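Local coordinates for protein agmatine N-acetyltransferase (Drosophila melanogaster, PDB 7CIW) that transfers an acetyl group from acetyl-CoA to the amine of agmatine, and probably also acylates arylalkylamines such as dopamine and serotonin, at residues Asn56-Cys62 and Val75-Pro79; Leu182-Tyr188 and Glu207-Val213. The protein carries 1 engineered substitution. One frame throughout, in Å; residues are numbered along the deposited sequence.

Contact 1 of 2, residues Asn56-Cys62 and Val75-Pro79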
loop_
_atom_site.group_PDB
_atom_site.type_symbol
_atom_site.label_atom_id
_atom_site.label_comp_id
_atom_site.label_asym_id
_atom_site.label_seq_id
_atom_site.Cartn_x
_atom_site.Cartn_y
_atom_site.Cartn_z
ATOM N N ASN A 56 7.430 5.111 6.884
ATOM C CA ASN A 56 6.822 6.171 6.101
ATOM C C ASN A 56 6.180 7.248 6.954
ATOM O O ASN A 56 5.864 8.320 6.427
ATOM C CB ASN A 56 5.773 5.580 5.150
ATOM C CG ASN A 56 6.385 4.684 4.136
ATOM O OD1 ASN A 56 7.015 5.146 3.181
ATOM N ND2 ASN A 56 6.239 3.380 4.337
ATOM N N VAL A 57 5.982 6.989 8.249
ATOM C CA VAL A 57 5.331 7.980 9.110
ATOM C C VAL A 57 6.074 9.309 9.132
ATOM O O VAL A 57 5.414 10.357 9.081
ATOM C CB VAL A 57 5.094 7.389 10.506
ATOM C CG1 VAL A 57 4.580 8.463 11.467
ATOM C CG2 VAL A 57 4.099 6.228 10.404
ATOM N N PRO A 58 7.413 9.365 9.164
ATOM C CA PRO A 58 8.073 10.685 9.232
ATOM C C PRO A 58 7.834 11.563 8.018
ATOM O O PRO A 58 8.066 12.774 8.096
ATOM C CB PRO A 58 9.560 10.329 9.373
ATOM C CG PRO A 58 9.549 8.973 10.006
ATOM C CD PRO A 58 8.396 8.275 9.334
ATOM N N PHE A 59 7.396 10.992 6.894
ATOM C CA PHE A 59 7.119 11.779 5.701
ATOM C C PHE A 59 5.839 12.589 5.807
ATOM O O PHE A 59 5.591 13.417 4.928
ATOM C CB PHE A 59 7.018 10.874 4.473
ATOM C CG PHE A 59 8.273 10.133 4.157
ATOM C CD1 PHE A 59 9.482 10.801 4.046
ATOM C CD2 PHE A 59 8.247 8.758 3.978
ATOM C CE1 PHE A 59 10.640 10.117 3.748
ATOM C CE2 PHE A 59 9.409 8.063 3.689
ATOM C CZ PHE A 59 10.607 8.748 3.571
ATOM N N GLY A 60 5.017 12.369 6.830
ATOM C CA GLY A 60 3.752 13.079 6.892
ATOM C C GLY A 60 2.758 12.629 5.853
ATOM O O GLY A 60 1.837 13.372 5.515
ATOM N N THR A 61 2.933 11.420 5.333
ATOM C CA THR A 61 2.129 10.912 4.231
ATOM C C THR A 61 1.295 9.714 4.664
ATOM O O THR A 61 0.822 8.948 3.816
ATOM C CB THR A 61 3.037 10.540 3.061
ATOM O OG1 THR A 61 4.159 9.807 3.561
ATOM C CG2 THR A 61 3.534 11.799 2.373
ATOM N N CYS A 62 1.113 9.538 5.965
ATOM C CA CYS A 62 0.342 8.442 6.530
ATOM C C CYS A 62 -0.842 9.036 7.277
ATOM O O CYS A 62 -0.666 9.984 8.051
ATOM C CB CYS A 62 1.212 7.619 7.472
ATOM S SG CYS A 62 2.526 6.750 6.613
ATOM N N VAL A 75 -4.083 4.696 5.806
ATOM C CA VAL A 75 -3.321 4.644 4.563
ATOM C C VAL A 75 -1.870 4.994 4.867
ATOM O O VAL A 75 -1.583 5.881 5.678
ATOM C CB VAL A 75 -3.941 5.573 3.489
ATOM C CG1 VAL A 75 -3.894 7.056 3.925
ATOM C CG2 VAL A 75 -3.294 5.347 2.104
ATOM N N VAL A 76 -0.952 4.246 4.269
ATOM C CA VAL A 76 0.477 4.462 4.439
ATOM C C VAL A 76 1.043 4.731 3.058
ATOM O O VAL A 76 0.846 3.925 2.142
ATOM C CB VAL A 76 1.162 3.250 5.091
ATOM C CG1 VAL A 76 2.679 3.417 5.076
ATOM C CG2 VAL A 76 0.657 3.048 6.509
ATOM N N ALA A 77 1.718 5.863 2.896
ATOM C CA ALA A 77 2.280 6.227 1.601
ATOM C C ALA A 77 3.668 6.808 1.817
ATOM O O ALA A 77 4.000 7.291 2.902
ATOM C CB ALA A 77 1.384 7.226 0.860
ATOM N N GLY A 78 4.494 6.740 0.777
ATOM C CA GLY A 78 5.801 7.351 0.827
ATOM C C GLY A 78 6.377 7.615 -0.546
ATOM O O GLY A 78 5.893 7.100 -1.557
ATOM N N PRO A 79 7.442 8.411 -0.602
ATOM C CA PRO A 79 8.014 8.817 -1.888
ATOM C C PRO A 79 8.872 7.742 -2.530
ATOM O O PRO A 79 9.449 6.881 -1.860
ATOM C CB PRO A 79 8.879 10.023 -1.505
ATOM C CG PRO A 79 9.392 9.626 -0.140
ATOM C CD PRO A 79 8.222 8.937 0.536
#

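Contact 2 of 2, residues Leu182-Tyr188 and Glu207-Val213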
loop_
_atom_site.group_PDB
_atom_site.type_symbol
_atom_site.label_atom_id
_atom_site.label_comp_id
_atom_site.label_asym_id
_atom_site.label_seq_id
_atom_site.Cartn_x
_atom_site.Cartn_y
_atom_site.Cartn_z
ATOM N N LEU A 182 -5.039 1.891 -14.976
ATOM C CA LEU A 182 -4.266 0.662 -14.837
ATOM C C LEU A 182 -3.014 0.710 -15.706
ATOM O O LEU A 182 -3.090 1.064 -16.884
ATOM C CB LEU A 182 -5.130 -0.525 -15.257
ATOM C CG LEU A 182 -4.475 -1.899 -15.291
ATOM C CD1 LEU A 182 -4.148 -2.344 -13.874
ATOM C CD2 LEU A 182 -5.427 -2.882 -15.978
ATOM N N ILE A 183 -1.865 0.299 -15.153
ATOM C CA ILE A 183 -0.639 0.314 -15.949
ATOM C C ILE A 183 0.081 -1.029 -15.970
ATOM O O ILE A 183 1.005 -1.213 -16.772
ATOM C CB ILE A 183 0.341 1.411 -15.487
ATOM C CG1 ILE A 183 0.811 1.173 -14.054
ATOM C CG2 ILE A 183 -0.268 2.811 -15.644
ATOM C CD1 ILE A 183 2.099 1.908 -13.738
ATOM N N ASN A 184 -0.325 -1.973 -15.115
ATOM C CA ASN A 184 0.374 -3.257 -15.050
ATOM C C ASN A 184 -0.473 -4.293 -14.331
ATOM O O ASN A 184 -1.112 -3.987 -13.328
ATOM C CB ASN A 184 1.722 -3.138 -14.326
ATOM C CG ASN A 184 2.639 -4.334 -14.591
ATOM O OD1 ASN A 184 3.165 -4.482 -15.687
ATOM N ND2 ASN A 184 2.837 -5.176 -13.580
ATOM N N THR A 185 -0.414 -5.535 -14.822
ATOM C CA THR A 185 -1.073 -6.671 -14.200
ATOM C C THR A 185 -0.079 -7.819 -14.111
ATOM O O THR A 185 0.561 -8.174 -15.108
ATOM C CB THR A 185 -2.313 -7.114 -14.992
ATOM O OG1 THR A 185 -3.208 -6.000 -15.155
ATOM C CG2 THR A 185 -3.030 -8.253 -14.292
ATOM N N LEU A 186 0.064 -8.378 -12.921
ATOM C CA LEU A 186 0.881 -9.569 -12.723
ATOM C C LEU A 186 0.030 -10.600 -12.004
ATOM O O LEU A 186 -0.373 -10.379 -10.861
ATOM C CB LEU A 186 2.144 -9.247 -11.926
ATOM C CG LEU A 186 3.040 -10.411 -11.500
ATOM C CD1 LEU A 186 3.401 -11.273 -12.697
ATOM C CD2 LEU A 186 4.289 -9.849 -10.812
ATOM N N ARG A 187 -0.240 -11.728 -12.667
ATOM C CA ARG A 187 -1.033 -12.786 -12.061
ATOM C C ARG A 187 -0.203 -13.578 -11.066
ATOM O O ARG A 187 0.956 -13.909 -11.330
ATOM C CB ARG A 187 -1.580 -13.735 -13.123
ATOM C CG ARG A 187 -2.478 -13.061 -14.136
ATOM C CD ARG A 187 -3.182 -14.114 -14.990
ATOM N NE ARG A 187 -4.600 -14.201 -14.649
ATOM C CZ ARG A 187 -5.139 -15.155 -13.894
ATOM N NH1 ARG A 187 -4.381 -16.124 -13.395
ATOM N NH2 ARG A 187 -6.439 -15.141 -13.632
ATOM N N TYR A 188 -0.814 -13.907 -9.927
ATOM C CA TYR A 188 -0.056 -14.567 -8.869
ATOM C C TYR A 188 0.432 -15.939 -9.298
ATOM O O TYR A 188 1.525 -16.353 -8.895
ATOM C CB TYR A 188 -0.893 -14.685 -7.596
ATOM C CG TYR A 188 -1.248 -13.335 -7.017
ATOM C CD1 TYR A 188 -0.260 -12.442 -6.646
ATOM C CD2 TYR A 188 -2.567 -12.952 -6.867
ATOM C CE1 TYR A 188 -0.575 -11.210 -6.125
ATOM C CE2 TYR A 188 -2.895 -11.713 -6.340
ATOM C CZ TYR A 188 -1.887 -10.850 -5.979
ATOM O OH TYR A 188 -2.195 -9.615 -5.452
ATOM N N GLU A 207 -6.746 -12.506 -7.978
ATOM C CA GLU A 207 -5.959 -13.296 -8.909
ATOM C C GLU A 207 -4.696 -12.604 -9.390
ATOM O O GLU A 207 -3.844 -13.271 -9.984
ATOM C CB GLU A 207 -6.793 -13.660 -10.143
ATOM C CG GLU A 207 -8.082 -14.372 -9.858
ATOM C CD GLU A 207 -8.888 -14.572 -11.124
ATOM O OE1 GLU A 207 -8.343 -15.160 -12.084
ATOM O OE2 GLU A 207 -10.059 -14.133 -11.163
ATOM N N SER A 208 -4.555 -11.298 -9.172
ATOM C CA SER A 208 -3.434 -10.556 -9.736
ATOM C C SER A 208 -3.158 -9.328 -8.885
ATOM O O SER A 208 -4.016 -8.880 -8.120
ATOM C CB SER A 208 -3.731 -10.112 -11.163
ATOM O OG SER A 208 -4.853 -9.240 -11.151
ATOM N N VAL A 209 -1.954 -8.779 -9.030
ATOM C CA VAL A 209 -1.655 -7.446 -8.522
ATOM C C VAL A 209 -1.770 -6.483 -9.696
ATOM O O VAL A 209 -1.128 -6.663 -10.740
ATOM C CB VAL A 209 -0.275 -7.375 -7.834
ATOM C CG1 VAL A 209 0.821 -8.013 -8.679
ATOM C CG2 VAL A 209 0.083 -5.918 -7.439
ATOM N N GLN A 210 -2.625 -5.482 -9.542
ATOM C CA GLN A 210 -2.905 -4.504 -10.585
ATOM C C GLN A 210 -2.399 -3.149 -10.115
ATOM O O GLN A 210 -2.896 -2.619 -9.116
ATOM C CB GLN A 210 -4.399 -4.436 -10.874
ATOM C CG GLN A 210 -4.981 -5.742 -11.367
ATOM C CD GLN A 210 -6.460 -5.632 -11.553
ATOM O OE1 GLN A 210 -6.919 -5.220 -12.610
ATOM N NE2 GLN A 210 -7.221 -5.968 -10.519
ATOM N N THR A 211 -1.430 -2.591 -10.834
ATOM C CA THR A 211 -0.853 -1.310 -10.451
ATOM C C THR A 211 -1.566 -0.180 -11.174
ATOM O O THR A 211 -1.705 -0.211 -12.400
ATOM C CB THR A 211 0.639 -1.285 -10.760
ATOM O OG1 THR A 211 1.273 -2.323 -10.009
ATOM C CG2 THR A 211 1.254 0.057 -10.352
ATOM N N PHE A 212 -2.010 0.814 -10.405
ATOM C CA PHE A 212 -2.722 1.974 -10.923
ATOM C C PHE A 212 -1.950 3.244 -10.587
ATOM O O PHE A 212 -1.240 3.309 -9.575
ATOM C CB PHE A 212 -4.120 2.083 -10.317
ATOM C CG PHE A 212 -5.091 1.031 -10.779
ATOM C CD1 PHE A 212 -5.102 -0.240 -10.209
ATOM C CD2 PHE A 212 -6.033 1.337 -11.745
ATOM C CE1 PHE A 212 -6.025 -1.187 -10.620
ATOM C CE2 PHE A 212 -6.952 0.396 -12.162
ATOM C CZ PHE A 212 -6.947 -0.869 -11.603
ATOM N N VAL A 213 -2.109 4.261 -11.436
ATOM C CA VAL A 213 -1.548 5.580 -11.178
ATOM C C VAL A 213 -2.620 6.645 -11.348
ATOM O O VAL A 213 -3.613 6.471 -12.057
ATOM C CB VAL A 213 -0.342 5.909 -12.085
ATOM C CG1 VAL A 213 0.733 4.855 -11.941
ATOM C CG2 VAL A 213 -0.789 6.024 -13.534
HETATM O O HOH W 1 1.304 -4.968 -11.085
HETATM O O HOH W 2 -6.039 -6.534 -14.892
#

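Contact 1 of 2, residues Asn56-Cys62 and Val75-Pro79
Thr61 OG1 donates to Ala77 O over 2.6 Å, and it comes from above the carbonyl plane, about 50° out of it. Set between its own backbone N and carbonyl carbon (chi1 45°), the hydroxyl faces the strand; threonine suits the place because it can ground the loop on a buried carbonyl. A weak, bent bond from Ala77 N to Thr61 O (3.3 Å) follows. Here the chain leaves the loop after helix 47-54 and enters strand 62-67, which forms an antiparallel hairpin with strand 70-80 in the central sheet of the GNAT fold. Cys62 SG then lies 3.7 Å from Val76 CG1, an apolar contact. Asn56 crosses Val76 at about a right angle; its ND2 bonds to Leu53 O, while OD1 lies 3.4 Å from Gly78 CA. Any side chain on Gly78 would run into that oxygen, so glycine fits. The small Ala77 side chain touches Val150 of helix 142-156 while its CB meets Thr61 O at 3.5 Å. At the exposed end Pro79 CD stands over one face of the Phe59 ring, 3.6 Å from its centroid and offset toward the rim, a CH-pi contact.

Contact 2 of 2, residues Leu182-Tyr188 and Glu207-Val213
Strands 182-187 and 208-213 run antiparallel at 170°, with the register shifted by one at a classic beta bulge, where Ile183 and Asn184 both face Thr211. Ile183 N bonds to Thr211 O at 2.8 Å, while Thr211 N bonds to Asn184 O. Beyond the bulge, Leu186 and Val209 exchange two backbone bonds, and Tyr188 N closes the pairing on Glu207 O.

Leu182 CD1 lies over one face of the Phe212 ring, 4.1 Å from the centroid, a CH-pi contact reached with CG anti to the backbone N (chi1 175°); helix 169-177 also packs on that ring. Ile183 CD1 meets Val213 CG1 at 3.7 Å, a contact between two branched apolar side chains at the bulge. Asn184 and Thr211 suit their shared face because both polar ends can hold water 1, which accepts from Asn184 ND2 (2.9 Å) and donates to Val209 O and Thr211 OG1, the hydroxyl also bonding to Asp165. On the face of Thr185 and Gln210, water 2 joins Thr185 OG1 to Gln210 OE1.

Tyr188 offers a flat ring, one face of which lies over Ser208 CA, with CE2 3.3 Å from Ser208 N, and a hydroxyl that bonds to Thr167 O beside the CoA site. Replacing Tyr188 by alanine would probably take the ring cover off the Ser208 backbone and leave Thr167 O without this hydroxyl partner.

Arg187 and Glu207 extend alongside each other, joined by a salt bridge, NH2 to OE1 at a short 2.5 Å, with the guanidinium and carboxylate planes 75° apart. Apolar contacts thus run along the pair, while opposite charges meet where Glu207 is exposed and waters bridge polar groups, as suits a partly exposed strand pair at the sheet's edge.

In the fold
Both contacts reach the same central sheet, but they sit on opposite sides of the chain's centre, with their own centres about 22 Å apart and no atoms touching. Contact 1 is largely buried and ties a loop to an inner strand through one hydroxyl bond, small residues and a single ring packing at its exposed end. Contact 2 is only partly buried: it pairs the edge strand 181-187 with its inner neighbour, through antiparallel backbone bonds shifted in register by a bulge, two bridging waters and a salt bridge. Neither is remote from the ligands, for Val75 and Val209 each have side chains about 7 Å from the bound acetylagmatine.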